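Local structure of glutamate--LysW ligase ArgX (Sulfolobus tokodaii, 3VPB) at residues V4-I9 / I31-E36; Q12-I17 / I51-S56. The protein probably catalyses the ATP-dependent joining of the amino group of glutamate to the gamma-carboxyl of the C-terminal glutamate of the carrier protein LysW. All blocks are in the same frame, centred on the assembly; numbering follows the deposited sequence. Where two conformers were deposited one is given.

In the fold
Both interactions lie in the preATP-grasp domain and are largely buried: interaction 1 pairs two strands of its parallel sheet, interaction 2 packs a helix on it. Interaction 1 joins strand 2-7 to strand 27-32, the outermost strand within this chain, so backbone hydrogen bonds and branched aliphatic side chains do most of the work; past the strand ends its 31-36 segment reaches a second copy of the protein. Interaction 2 sets helix 12-23 against segment 51-56, and here side chains alone make the contact, through a buried salt bridge and isoleucine packing; the Glu13 side chain comes within about 5 Å of the bound glutamate. The two meet where Asp8 OD2 probably accepts a hydrogen bond from Val55 N, 2.8 Å away.

Interaction 1: V4-I9 / I31-E36; sequences VLIVDI and INVAQE
A chi1 of -170° turns the Asn32 side chain away from its own N and lays the amide across the end of strand 2-7, at about a right angle to Val7. ND2 gives a hydrogen bond to Asp8 O (3.0 Å), approaching tilted from that carbonyl's plane, while OD1 takes Ala34 N at 2.9 Å, closing an Asx turn. Asparagine suits this place because one short amide both donates to the loop that follows strand 2-7 and shapes the turn after strand 27-32. In Ile6 the position anti to N belongs to CG2, which packs on Val33 CG1 (3.7 Å), while CD1 rests against Ile31 CB at 3.9 Å. Strands 2-7 and 27-32 are the parallel partners of a beta-alpha-beta unit joined through helix 12-23, in the Rossmann-like preATP-grasp domain. Ile31 bonds both ways as parallel pairing requires, its N to Leu5 O and its O from Val7 N, and Val33 N continues the ladder to Val7 O (2.9 Å). On the face with Ile6 and Ile31, Val4 CG2 adds a methyl against Ile31 CG1 (3.7 Å); beta-branched residues fill this layer, which helix 57-69 covers at Ile6. Beyond the ladder, Asp8 CB meets Ala34 CB at 3.9 Å, and the Asp8 carboxylate forms a salt bridge with Arg59 and accepts from Ser56 N.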
loop_
_atom_site.group_PDB
_atom_site.type_symbol
_atom_site.label_atom_id
_atom_site.label_comp_id
_atom_site.label_asym_id
_atom_site.label_seq_id
_atom_site.Cartn_x
_atom_site.Cartn_y
_atom_site.Cartn_z
ATOM N N VAL B 4 -21.317 -18.591 19.876
ATOM C CA VAL B 4 -19.912 -18.197 19.788
ATOM C C VAL B 4 -19.818 -16.714 19.517
ATOM O O VAL B 4 -20.520 -16.190 18.666
ATOM C CB VAL B 4 -19.088 -19.064 18.766
ATOM C CG1 VAL B 4 -19.589 -18.915 17.355
ATOM C CG2 VAL B 4 -17.570 -18.705 18.854
ATOM N N LEU B 5 -18.943 -16.035 20.256
ATOM C CA LEU B 5 -18.719 -14.613 20.082
ATOM C C LEU B 5 -17.380 -14.484 19.360
ATOM O O LEU B 5 -16.382 -14.933 19.871
ATOM C CB LEU B 5 -18.685 -13.918 21.462
ATOM C CG LEU B 5 -18.372 -12.408 21.589
ATOM C CD1 LEU B 5 -19.420 -11.574 20.823
ATOM C CD2 LEU B 5 -18.353 -11.981 23.083
ATOM N N ILE B 6 -17.409 -13.939 18.143
ATOM C CA ILE B 6 -16.263 -13.916 17.258
ATOM C C ILE B 6 -15.661 -12.519 17.358
ATOM O O ILE B 6 -16.339 -11.527 17.105
ATOM C CB ILE B 6 -16.714 -14.180 15.782
ATOM C CG1 ILE B 6 -17.302 -15.588 15.621
ATOM C CG2 ILE B 6 -15.561 -13.909 14.788
ATOM C CD1 ILE B 6 -16.266 -16.727 15.871
ATOM N N VAL B 7 -14.381 -12.431 17.720
ATOM C CA VAL B 7 -13.789 -11.122 18.015
ATOM C C VAL B 7 -12.379 -11.037 17.412
ATOM O O VAL B 7 -11.801 -12.064 17.048
ATOM C CB VAL B 7 -13.691 -10.896 19.556
ATOM C CG1 VAL B 7 -15.084 -11.070 20.222
ATOM C CG2 VAL B 7 -12.648 -11.836 20.211
ATOM N N ASP B 8 -11.853 -9.822 17.264
ATOM C CA ASP B 8 -10.411 -9.670 17.041
ATOM C C ASP B 8 -9.804 -8.746 18.089
ATOM O O ASP B 8 -8.865 -9.115 18.809
ATOM C CB ASP B 8 -10.038 -9.290 15.580
ATOM C CG ASP B 8 -10.764 -8.052 15.047
ATOM O OD1 ASP B 8 -10.653 -7.788 13.808
ATOM O OD2 ASP B 8 -11.424 -7.324 15.817
ATOM N N ILE B 9 -10.342 -7.538 18.170
ATOM C CA ILE B 9 -10.001 -6.639 19.259
ATOM C C ILE B 9 -11.231 -6.549 20.149
ATOM O O ILE B 9 -12.337 -6.325 19.660
ATOM C CB ILE B 9 -9.604 -5.220 18.756
ATOM C CG1 ILE B 9 -8.200 -5.213 18.130
ATOM C CG2 ILE B 9 -9.622 -4.224 19.926
ATOM C CD1 ILE B 9 -8.058 -5.925 16.796
ATOM N N ILE B 31 -14.202 -16.998 20.212
ATOM C CA ILE B 31 -13.068 -17.322 19.340
ATOM C C ILE B 31 -12.476 -16.015 18.830
ATOM O O ILE B 31 -13.189 -15.180 18.258
ATOM C CB ILE B 31 -13.458 -18.198 18.114
ATOM C CG1 ILE B 31 -13.936 -19.570 18.575
ATOM C CG2 ILE B 31 -12.244 -18.371 17.184
ATOM C CD1 ILE B 31 -14.515 -20.428 17.467
ATOM N N ASN B 32 -11.183 -15.827 19.072
ATOM C CA ASN B 32 -10.497 -14.665 18.532
ATOM C C ASN B 32 -9.922 -15.020 17.140
ATOM O O ASN B 32 -8.951 -15.788 17.023
ATOM C CB ASN B 32 -9.380 -14.188 19.476
ATOM C CG ASN B 32 -8.823 -12.859 19.047
ATOM O OD1 ASN B 32 -8.458 -12.686 17.882
ATOM N ND2 ASN B 32 -8.796 -11.899 19.955
ATOM N N VAL B 33 -10.524 -14.463 16.090
ATOM C CA VAL B 33 -10.138 -14.815 14.714
ATOM C C VAL B 33 -8.895 -14.071 14.229
ATOM O O VAL B 33 -8.447 -14.305 13.113
ATOM C CB VAL B 33 -11.295 -14.692 13.717
ATOM C CG1 VAL B 33 -12.426 -15.677 14.136
ATOM C CG2 VAL B 33 -11.836 -13.270 13.698
ATOM N N ALA B 34 -8.334 -13.200 15.068
ATOM C CA ALA B 34 -6.971 -12.716 14.826
ATOM C C ALA B 34 -5.925 -13.697 15.374
ATOM O O ALA B 34 -4.704 -13.460 15.250
ATOM C CB ALA B 34 -6.767 -11.337 15.433
ATOM N N GLN B 35 -6.384 -14.766 16.021
ATOM C CA GLN B 35 -5.476 -15.734 16.630
ATOM C C GLN B 35 -5.672 -17.151 16.142
ATOM O O GLN B 35 -4.709 -17.893 16.051
ATOM C CB GLN B 35 -5.562 -15.684 18.162
ATOM C CG GLN B 35 -5.238 -14.282 18.713
ATOM C CD GLN B 35 -5.490 -14.124 20.202
ATOM O OE1 GLN B 35 -5.220 -13.054 20.763
ATOM N NE2 GLN B 35 -6.024 -15.169 20.849
ATOM N N GLU B 36 -6.915 -17.542 15.862
ATOM C CA GLU B 36 -7.232 -18.924 15.521
ATOM C C GLU B 36 -7.706 -18.990 14.083
ATOM O O GLU B 36 -8.488 -18.140 13.670
ATOM C CB GLU B 36 -8.351 -19.477 16.415
ATOM C CG GLU B 36 -7.984 -19.518 17.911
ATOM C CD GLU B 36 -6.631 -20.193 18.180
ATOM O OE1 GLU B 36 -5.807 -19.620 18.940
ATOM O OE2 GLU B 36 -6.364 -21.279 17.600
#

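Interaction 2: Q12-I17 / I51-S56; sequences QEEKLI and IIRPVS
Arg53 lays its CB against Glu14, 3.8 Å from Glu14 CG, and its chain then folds at chi2 and chi3 (-58° and -60°) instead of running out straight. That double bend keeps the aliphatic part close to the helix: CG and CD pass by the Ile17 methyl, CD standing 3.8 Å from Ile17 CD1. At NE the chain becomes polar and gives a hydrogen bond to Glu14 OE2 (2.8 Å), using the anti lone pair of that oxygen. CZ carries the flat group on beside the same atom, and NH1 makes the second bond, to Glu14 OE2 at 3.0 Å. The result is a side-on salt bridge, two nitrogens on one oxygen, with the carboxylate 26° from the guanidinium plane. NH1 also comes near Glu13 CB, and NH2 gives a hydrogen bond to Pro255 O. In this Rossmann-like preATP-grasp domain, helix 12-23 follows the first strand and packs over the parallel sheet, where 49-52 is the neighbour of 2-7. Ile17 serves both partners: its CD1 lies over one face of the guanidinium, offset toward the rim, and its CG2 packs on Ile51 CD1 (3.8 Å), so one branched apolar chain packs on both Ile51 and the Arg53 guanidinium face. Replacing Arg53 by a leucine would probably leave the buried Glu14 carboxylate with only part of its charge partnership, since Arg11 also bridges OE2, and would remove the hydrogen bond that NH2 gives to Pro255 O. Glu13, one residue earlier on the helix, instead points its OE1 to the backbone N atoms of Phe257 and Lys258, both residues of the bound glutamate's pocket.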
loop_
_atom_site.group_PDB
_atom_site.type_symbol
_atom_site.label_atom_id
_atom_site.label_comp_id
_atom_site.label_asym_id
_atom_site.label_seq_id
_atom_site.Cartn_x
_atom_site.Cartn_y
_atom_site.Cartn_z
ATOM N N GLN B 12 -15.161 -2.226 24.604
ATOM C CA GLN B 12 -16.224 -2.206 25.608
ATOM C C GLN B 12 -17.451 -2.967 25.128
ATOM O O GLN B 12 -18.067 -3.697 25.900
ATOM C CB GLN B 12 -16.611 -0.768 25.970
ATOM C CG GLN B 12 -16.080 -0.298 27.317
ATOM C CD GLN B 12 -16.628 -1.113 28.485
ATOM O OE1 GLN B 12 -15.881 -1.836 29.139
ATOM N NE2 GLN B 12 -17.935 -1.023 28.729
ATOM N N GLU B 13 -17.774 -2.807 23.850
ATOM C CA GLU B 13 -18.958 -3.429 23.281
ATOM C C GLU B 13 -18.879 -4.958 23.404
ATOM O O GLU B 13 -19.854 -5.606 23.763
ATOM C CB GLU B 13 -19.114 -3.039 21.810
ATOM C CG GLU B 13 -19.709 -1.632 21.562
ATOM C CD GLU B 13 -18.705 -0.486 21.634
ATOM O OE1 GLU B 13 -19.118 0.659 21.334
ATOM O OE2 GLU B 13 -17.524 -0.711 21.974
ATOM N N GLU B 14 -17.729 -5.527 23.061
ATOM C CA GLU B 14 -17.565 -6.975 23.155
ATOM C C GLU B 14 -17.627 -7.464 24.604
ATOM O O GLU B 14 -18.208 -8.515 24.882
ATOM C CB GLU B 14 -16.282 -7.431 22.475
ATOM C CG GLU B 14 -16.365 -7.365 20.944
ATOM C CD GLU B 14 -16.390 -5.925 20.392
ATOM O OE1 GLU B 14 -15.565 -5.090 20.821
ATOM O OE2 GLU B 14 -17.232 -5.632 19.524
ATOM N N LYS B 15 -17.049 -6.688 25.516
ATOM C CA LYS B 15 -17.089 -7.032 26.944
ATOM C C LYS B 15 -18.508 -7.049 27.459
ATOM O O LYS B 15 -18.911 -7.981 28.194
ATOM C CB LYS B 15 -16.241 -6.054 27.746
ATOM C CG LYS B 15 -14.770 -6.237 27.500
ATOM C CD LYS B 15 -13.954 -5.227 28.305
ATOM C CE LYS B 15 -14.169 -3.823 27.799
ATOM N NZ LYS B 15 -13.946 -2.841 28.902
ATOM N N LEU B 16 -19.272 -6.038 27.057
ATOM C CA LEU B 16 -20.677 -5.926 27.449
ATOM C C LEU B 16 -21.513 -7.079 26.878
ATOM O O LEU B 16 -22.428 -7.572 27.547
ATOM C CB LEU B 16 -21.267 -4.565 27.037
ATOM C CG LEU B 16 -20.773 -3.310 27.779
ATOM C CD1 LEU B 16 -21.369 -2.068 27.139
ATOM C CD2 LEU B 16 -21.112 -3.330 29.293
ATOM N N ILE B 17 -21.207 -7.521 25.654
ATOM C CA ILE B 17 -21.956 -8.635 25.074
ATOM C C ILE B 17 -21.597 -9.936 25.803
ATOM O O ILE B 17 -22.471 -10.735 26.102
ATOM C CB ILE B 17 -21.757 -8.771 23.529
ATOM C CG1 ILE B 17 -22.319 -7.552 22.794
ATOM C CG2 ILE B 17 -22.432 -10.064 22.985
ATOM C CD1 ILE B 17 -21.863 -7.468 21.322
ATOM N N ILE B 51 -22.094 -14.442 17.045
ATOM C CA ILE B 51 -22.287 -12.980 17.105
ATOM C C ILE B 51 -20.993 -12.440 16.533
ATOM O O ILE B 51 -19.933 -12.721 17.067
ATOM C CB ILE B 51 -22.485 -12.495 18.540
ATOM C CG1 ILE B 51 -23.712 -13.165 19.168
ATOM C CG2 ILE B 51 -22.580 -10.927 18.617
ATOM C CD1 ILE B 51 -23.925 -12.726 20.642
ATOM N N ILE B 52 -21.090 -11.754 15.398
ATOM C CA ILE B 52 -19.894 -11.450 14.608
ATOM C C ILE B 52 -19.452 -10.049 14.998
ATOM O O ILE B 52 -20.076 -9.072 14.615
ATOM C CB ILE B 52 -20.193 -11.508 13.059
ATOM C CG1 ILE B 52 -20.711 -12.906 12.613
ATOM C CG2 ILE B 52 -18.933 -11.082 12.277
ATOM C CD1 ILE B 52 -19.740 -14.101 12.936
ATOM N N ARG B 53 -18.320 -9.970 15.696
ATOM C CA ARG B 53 -17.849 -8.719 16.300
ATOM C C ARG B 53 -16.431 -8.205 15.914
ATOM O O ARG B 53 -15.966 -7.247 16.525
ATOM C CB ARG B 53 -17.987 -8.817 17.834
ATOM C CG ARG B 53 -19.457 -8.889 18.321
ATOM C CD ARG B 53 -20.266 -7.689 17.851
ATOM N NE ARG B 53 -19.682 -6.440 18.359
ATOM C CZ ARG B 53 -20.248 -5.247 18.206
ATOM N NH1 ARG B 53 -19.669 -4.161 18.708
ATOM N NH2 ARG B 53 -21.409 -5.155 17.571
ATOM N N PRO B 54 -15.739 -8.807 14.909
ATOM C CA PRO B 54 -14.434 -8.223 14.595
ATOM C C PRO B 54 -14.526 -6.759 14.150
ATOM O O PRO B 54 -15.490 -6.365 13.473
ATOM C CB PRO B 54 -13.939 -9.093 13.409
ATOM C CG PRO B 54 -14.641 -10.388 13.603
ATOM C CD PRO B 54 -16.018 -9.944 14.024
ATOM N N VAL B 55 -13.489 -5.993 14.502
ATOM C CA VAL B 55 -13.352 -4.580 14.127
ATOM C C VAL B 55 -12.977 -4.513 12.646
ATOM O O VAL B 55 -13.352 -3.570 11.932
ATOM C CB VAL B 55 -12.251 -3.874 14.973
ATOM C CG1 VAL B 55 -12.204 -2.353 14.695
ATOM C CG2 VAL B 55 -12.434 -4.153 16.475
ATOM N N SER B 56 -12.236 -5.517 12.171
ATOM C CA SER B 56 -11.861 -5.567 10.742
ATOM C C SER B 56 -13.091 -6.045 9.983
ATOM O O SER B 56 -13.602 -7.117 10.291
ATOM C CB SER B 56 -10.736 -6.577 10.518
ATOM O OG SER B 56 -10.656 -6.928 9.138
#